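Local coordinates for EDTA monooxygenase (EDTA-degrading bacterium BNC1, PDB 5DQP), which probably acts as a flavin-dependent monooxygenase in EDTA degradation, using FMN and molecular oxygen, at residues A42-F54 with F409-R421. Sequence-based numbering, arbitrary orientation.
Sequences AEIARRGRIDAFF and FPRSYTESTLRER
R49 and Y413 meet where residues 409-421 of the C-terminal tail cross the helix-to-strand turn 48-51 of a TIM-barrel fold, that of the luciferase-like monooxygenases. The turn links helix 35-47 to strand 52-55; R49, with positive phi, closes the helix in a Schellman motif.

Three hydrogen bonds join the segments, each running from a side chain to a backbone carbonyl, one from R49 and two from the tail. R49 NE reaches R411 O at 2.9 Å; the acceptor lies in the guanidinium plane, although the donor stands above the carbonyl plane. Y413 OH donates to I50 O at 2.6 Å, the acceptor sitting at the ring edge. R421 NH1 meets D51 O at 3.0 Å on a lone pair, though bent at the hydrogen (135°). In-plane bonds from NH1 to D51 O and from NH2 to E415 O restrain this guanidinium's rotation; D88 O also accepts from NH2. Y413 CD1 stands 3.4 Å above one face of the R421 guanidinium, near its centre, with the ring tilted against it.

A CH-pi contact joins R49 to Y413: R49 CD lies 4.0 Å from the Y413 centroid, 27° off the ring normal. The bend at chi2 of R49 (-50°) turns the chain so that CD covers the ring while NE faces R411 and NH1 returns to R46 O. Replacing R49 with alanine would probably leave R411 O without its NE donor, cost R46 O the NH1 bond and thin the aliphatic cover over the Y413 ring.

Apolar and edge contacts complete the interface. L418 CD1 packs 4.2 Å from A52 CB, and F409 presents its ring edge to the turn, CE2 3.4 Å from G48 O. The D51 carboxylate is held chiefly by R5 and the backbone N of L8, yet its OD1 also lies 3.2 Å from R421 CD.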
loop_
_atom_site.group_PDB
_atom_site.type_symbol
_atom_site.label_atom_id
_atom_site.label_comp_id
_atom_site.label_asym_id
_atom_site.label_seq_id
_atom_site.Cartn_x
_atom_site.Cartn_y
_atom_site.Cartn_z
ATOM N N ALA A 42 -16.389 4.622 -2.345
ATOM C CA ALA A 42 -16.156 3.569 -3.328
ATOM C C ALA A 42 -17.423 2.751 -3.554
ATOM O O ALA A 42 -17.673 2.304 -4.676
ATOM C CB ALA A 42 -14.986 2.670 -2.901
ATOM N N GLU A 43 -18.226 2.550 -2.500
ATOM C CA GLU A 43 -19.504 1.846 -2.642
ATOM C C GLU A 43 -20.520 2.676 -3.435
ATOM O O GLU A 43 -21.364 2.112 -4.142
ATOM C CB GLU A 43 -20.069 1.482 -1.264
ATOM C CG GLU A 43 -19.426 0.257 -0.557
ATOM C CD GLU A 43 -19.838 -1.138 -1.127
ATOM O OE1 GLU A 43 -19.442 -2.162 -0.511
ATOM O OE2 GLU A 43 -20.542 -1.228 -2.171
ATOM N N ILE A 44 -20.466 4.007 -3.339
ATOM C CA ILE A 44 -21.296 4.828 -4.217
ATOM C C ILE A 44 -20.871 4.650 -5.676
ATOM O O ILE A 44 -21.710 4.463 -6.562
ATOM C CB ILE A 44 -21.250 6.303 -3.780
ATOM C CG1 ILE A 44 -22.057 6.494 -2.488
ATOM C CG2 ILE A 44 -21.750 7.237 -4.905
ATOM C CD1 ILE A 44 -21.752 7.833 -1.792
ATOM N N ALA A 45 -19.566 4.706 -5.952
ATOM C CA ALA A 45 -19.112 4.509 -7.328
ATOM C C ALA A 45 -19.455 3.105 -7.821
ATOM O O ALA A 45 -19.831 2.918 -8.985
ATOM C CB ALA A 45 -17.605 4.780 -7.429
ATOM N N ARG A 46 -19.352 2.104 -6.945
ATOM C CA ARG A 46 -19.705 0.735 -7.332
ATOM C C ARG A 46 -21.175 0.628 -7.725
ATOM O O ARG A 46 -21.515 -0.004 -8.736
ATOM C CB ARG A 46 -19.394 -0.223 -6.185
ATOM C CG ARG A 46 -19.570 -1.706 -6.516
ATOM C CD ARG A 46 -19.580 -2.511 -5.208
ATOM N NE ARG A 46 -20.214 -3.802 -5.386
ATOM C CZ ARG A 46 -21.528 -3.991 -5.411
ATOM N NH1 ARG A 46 -22.359 -2.961 -5.270
ATOM N NH2 ARG A 46 -22.008 -5.217 -5.585
ATOM N N ARG A 47 -22.056 1.257 -6.943
ATOM C CA ARG A 47 -23.482 1.288 -7.276
ATOM C C ARG A 47 -23.736 1.946 -8.639
ATOM O O ARG A 47 -24.630 1.512 -9.376
ATOM C CB ARG A 47 -24.265 2.005 -6.170
ATOM C CG ARG A 47 -25.734 2.278 -6.525
ATOM C CD ARG A 47 -26.507 2.881 -5.349
ATOM N NE ARG A 47 -26.482 4.350 -5.337
ATOM C CZ ARG A 47 -25.919 5.086 -4.386
ATOM N NH1 ARG A 47 -25.333 4.502 -3.347
ATOM N NH2 ARG A 47 -25.953 6.410 -4.466
ATOM N N GLY A 48 -22.939 2.946 -9.013
ATOM C CA GLY A 48 -23.021 3.523 -10.341
ATOM C C GLY A 48 -22.342 2.752 -11.450
ATOM O O GLY A 48 -22.418 3.174 -12.613
ATOM N N ARG A 49 -21.696 1.623 -11.138
ATOM C CA ARG A 49 -20.862 0.892 -12.100
ATOM C C ARG A 49 -19.698 1.730 -12.631
ATOM O O ARG A 49 -19.222 1.515 -13.752
ATOM C CB ARG A 49 -21.683 0.371 -13.281
ATOM C CG ARG A 49 -22.930 -0.393 -12.910
ATOM C CD ARG A 49 -22.664 -1.486 -11.878
ATOM N NE ARG A 49 -23.917 -2.150 -11.517
ATOM C CZ ARG A 49 -24.319 -2.409 -10.278
ATOM N NH1 ARG A 49 -23.578 -2.067 -9.228
ATOM N NH2 ARG A 49 -25.477 -3.029 -10.094
ATOM N N ILE A 50 -19.231 2.712 -11.860
ATOM C CA ILE A 50 -18.011 3.400 -12.258
ATOM C C ILE A 50 -16.934 2.353 -12.495
ATOM O O ILE A 50 -16.870 1.340 -11.792
ATOM C CB ILE A 50 -17.601 4.431 -11.190
ATOM C CG1 ILE A 50 -18.720 5.466 -10.991
ATOM C CG2 ILE A 50 -16.328 5.152 -11.593
ATOM C CD1 ILE A 50 -19.301 6.082 -12.270
ATOM N N ASP A 51 -16.098 2.565 -13.521
ATOM C CA ASP A 51 -15.116 1.537 -13.845
ATOM C C ASP A 51 -14.011 1.457 -12.796
ATOM O O ASP A 51 -13.577 0.356 -12.444
ATOM C CB ASP A 51 -14.537 1.775 -15.232
ATOM C CG ASP A 51 -15.583 1.620 -16.306
ATOM O OD1 ASP A 51 -16.060 0.476 -16.497
ATOM O OD2 ASP A 51 -15.954 2.638 -16.926
ATOM N N ALA A 52 -13.549 2.595 -12.275
ATOM C CA ALA A 52 -12.504 2.562 -11.254
ATOM C C ALA A 52 -12.518 3.862 -10.459
ATOM O O ALA A 52 -12.943 4.903 -10.968
ATOM C CB ALA A 52 -11.114 2.352 -11.879
ATOM N N PHE A 53 -12.055 3.794 -9.205
ATOM C CA PHE A 53 -11.714 5.024 -8.518
ATOM C C PHE A 53 -10.265 5.376 -8.848
ATOM O O PHE A 53 -9.499 4.566 -9.378
ATOM C CB PHE A 53 -11.947 4.927 -6.993
ATOM C CG PHE A 53 -11.113 3.852 -6.292
ATOM C CD1 PHE A 53 -9.817 4.112 -5.893
ATOM C CD2 PHE A 53 -11.649 2.597 -6.027
ATOM C CE1 PHE A 53 -9.049 3.138 -5.275
ATOM C CE2 PHE A 53 -10.906 1.617 -5.393
ATOM C CZ PHE A 53 -9.598 1.882 -5.017
ATOM N N PHE A 54 -9.898 6.612 -8.554
ATOM C CA PHE A 54 -8.547 7.081 -8.777
ATOM C C PHE A 54 -8.054 7.839 -7.552
ATOM O O PHE A 54 -8.786 8.645 -6.967
ATOM C CB PHE A 54 -8.501 7.985 -10.022
ATOM C CG PHE A 54 -7.226 8.771 -10.162
ATOM C CD1 PHE A 54 -6.026 8.123 -10.378
ATOM C CD2 PHE A 54 -7.238 10.155 -10.115
ATOM C CE1 PHE A 54 -4.857 8.824 -10.528
ATOM C CE2 PHE A 54 -6.052 10.889 -10.280
ATOM C CZ PHE A 54 -4.869 10.220 -10.483
ATOM N N PHE A 409 -23.504 3.734 -21.361
ATOM C CA PHE A 409 -22.843 3.351 -20.121
ATOM C C PHE A 409 -23.490 2.115 -19.505
ATOM O O PHE A 409 -24.718 2.049 -19.413
ATOM C CB PHE A 409 -22.864 4.495 -19.092
ATOM C CG PHE A 409 -21.866 4.292 -18.020
ATOM C CD1 PHE A 409 -20.505 4.388 -18.326
ATOM C CD2 PHE A 409 -22.254 3.895 -16.739
ATOM C CE1 PHE A 409 -19.528 4.130 -17.365
ATOM C CE2 PHE A 409 -21.268 3.632 -15.756
ATOM C CZ PHE A 409 -19.919 3.749 -16.077
ATOM N N PRO A 410 -22.708 1.155 -19.020
ATOM C CA PRO A 410 -23.293 -0.126 -18.600
ATOM C C PRO A 410 -24.077 -0.041 -17.297
ATOM O O PRO A 410 -23.813 0.794 -16.423
ATOM C CB PRO A 410 -22.068 -1.037 -18.432
ATOM C CG PRO A 410 -20.971 -0.090 -18.065
ATOM C CD PRO A 410 -21.258 1.208 -18.783
ATOM N N ARG A 411 -25.030 -0.965 -17.159
ATOM C CA ARG A 411 -25.756 -1.163 -15.910
ATOM C C ARG A 411 -25.164 -2.254 -15.032
ATOM O O ARG A 411 -25.597 -2.399 -13.882
ATOM C CB ARG A 411 -27.220 -1.513 -16.181
ATOM C CG ARG A 411 -27.991 -0.418 -16.882
ATOM C CD ARG A 411 -29.432 -0.844 -17.161
ATOM N NE ARG A 411 -30.153 0.161 -17.938
ATOM C CZ ARG A 411 -30.781 1.214 -17.415
ATOM N NH1 ARG A 411 -30.783 1.417 -16.097
ATOM N NH2 ARG A 411 -31.411 2.074 -18.214
ATOM N N SER A 412 -24.189 -3.011 -15.526
ATOM C CA SER A 412 -23.671 -4.154 -14.786
ATOM C C SER A 412 -22.161 -4.204 -14.903
ATOM O O SER A 412 -21.569 -3.670 -15.847
ATOM C CB SER A 412 -24.267 -5.478 -15.302
ATOM O OG SER A 412 -25.654 -5.534 -15.029
ATOM N N TYR A 413 -21.530 -4.868 -13.932
ATOM C CA TYR A 413 -20.136 -5.275 -14.074
ATOM C C TYR A 413 -20.104 -6.638 -14.758
ATOM O O TYR A 413 -20.437 -7.652 -14.142
ATOM C CB TYR A 413 -19.431 -5.325 -12.724
ATOM C CG TYR A 413 -19.128 -3.961 -12.134
ATOM C CD1 TYR A 413 -18.264 -3.063 -12.771
ATOM C CD2 TYR A 413 -19.691 -3.586 -10.938
ATOM C CE1 TYR A 413 -17.979 -1.801 -12.208
ATOM C CE2 TYR A 413 -19.438 -2.335 -10.382
ATOM C CZ TYR A 413 -18.586 -1.457 -11.004
ATOM O OH TYR A 413 -18.359 -0.248 -10.381
ATOM N N THR A 414 -19.684 -6.671 -16.023
ATOM C CA THR A 414 -19.618 -7.926 -16.773
ATOM C C THR A 414 -18.198 -8.477 -16.924
ATOM O O THR A 414 -18.029 -9.585 -17.444
ATOM C CB THR A 414 -20.266 -7.733 -18.143
ATOM O OG1 THR A 414 -19.719 -6.563 -18.744
ATOM C CG2 THR A 414 -21.785 -7.512 -17.980
ATOM N N GLU A 415 -17.188 -7.739 -16.475
ATOM C CA GLU A 415 -15.821 -8.214 -16.381
ATOM C C GLU A 415 -15.372 -8.003 -14.949
ATOM O O GLU A 415 -15.773 -7.040 -14.294
ATOM C CB GLU A 415 -14.876 -7.465 -17.318
ATOM C CG GLU A 415 -15.252 -7.472 -18.797
ATOM C CD GLU A 415 -16.483 -6.617 -19.109
ATOM O OE1 GLU A 415 -17.387 -7.141 -19.791
ATOM O OE2 GLU A 415 -16.559 -5.437 -18.685
ATOM N N SER A 416 -14.548 -8.903 -14.449
ATOM C CA SER A 416 -14.095 -8.739 -13.083
ATOM C C SER A 416 -12.688 -8.168 -12.981
ATOM O O SER A 416 -12.244 -7.860 -11.875
ATOM C CB SER A 416 -14.186 -10.078 -12.326
ATOM O OG SER A 416 -13.249 -11.011 -12.812
ATOM N N THR A 417 -11.971 -8.009 -14.080
ATOM C CA THR A 417 -10.656 -7.385 -13.982
ATOM C C THR A 417 -10.692 -6.041 -14.707
ATOM O O THR A 417 -11.497 -5.832 -15.622
ATOM C CB THR A 417 -9.552 -8.303 -14.534
ATOM O OG1 THR A 417 -9.512 -8.236 -15.966
ATOM C CG2 THR A 417 -9.791 -9.766 -14.084
ATOM N N LEU A 418 -9.841 -5.120 -14.247
ATOM C CA LEU A 418 -9.771 -3.798 -14.860
ATOM C C LEU A 418 -9.269 -3.879 -16.301
ATOM O O LEU A 418 -9.855 -3.277 -17.211
ATOM C CB LEU A 418 -8.888 -2.876 -14.007
ATOM C CG LEU A 418 -8.804 -1.436 -14.482
ATOM C CD1 LEU A 418 -10.193 -0.771 -14.505
ATOM C CD2 LEU A 418 -7.838 -0.663 -13.577
ATOM N N ARG A 419 -8.199 -4.634 -16.546
ATOM C CA ARG A 419 -7.715 -4.760 -17.923
ATOM C C ARG A 419 -8.812 -5.267 -18.865
ATOM O O ARG A 419 -8.962 -4.760 -19.986
ATOM C CB ARG A 419 -6.478 -5.656 -17.969
ATOM C CG ARG A 419 -6.006 -6.001 -19.367
ATOM C CD ARG A 419 -4.593 -6.613 -19.382
ATOM N NE ARG A 419 -3.599 -5.780 -18.710
ATOM C CZ ARG A 419 -3.049 -4.688 -19.240
ATOM N NH1 ARG A 419 -3.378 -4.312 -20.459
ATOM N NH2 ARG A 419 -2.160 -3.971 -18.555
ATOM N N GLU A 420 -9.617 -6.240 -18.426
ATOM C CA GLU A 420 -10.674 -6.745 -19.309
ATOM C C GLU A 420 -11.873 -5.803 -19.367
ATOM O O GLU A 420 -12.478 -5.626 -20.430
ATOM C CB GLU A 420 -11.103 -8.148 -18.858
ATOM C CG GLU A 420 -9.965 -9.170 -18.997
ATOM C CD GLU A 420 -10.243 -10.522 -18.334
ATOM O OE1 GLU A 420 -10.778 -10.539 -17.202
ATOM O OE2 GLU A 420 -9.904 -11.570 -18.941
ATOM N N ARG A 421 -12.241 -5.188 -18.241
ATOM C CA ARG A 421 -13.304 -4.178 -18.258
ATOM C C ARG A 421 -13.013 -3.065 -19.271
ATOM O O ARG A 421 -13.905 -2.614 -20.006
ATOM C CB ARG A 421 -13.475 -3.601 -16.846
ATOM C CG ARG A 421 -14.563 -2.514 -16.734
ATOM C CD ARG A 421 -14.888 -2.228 -15.286
ATOM N NE ARG A 421 -15.136 -3.453 -14.527
ATOM C CZ ARG A 421 -14.873 -3.581 -13.232
ATOM N NH1 ARG A 421 -14.361 -2.548 -12.569
ATOM N NH2 ARG A 421 -15.131 -4.722 -12.596
#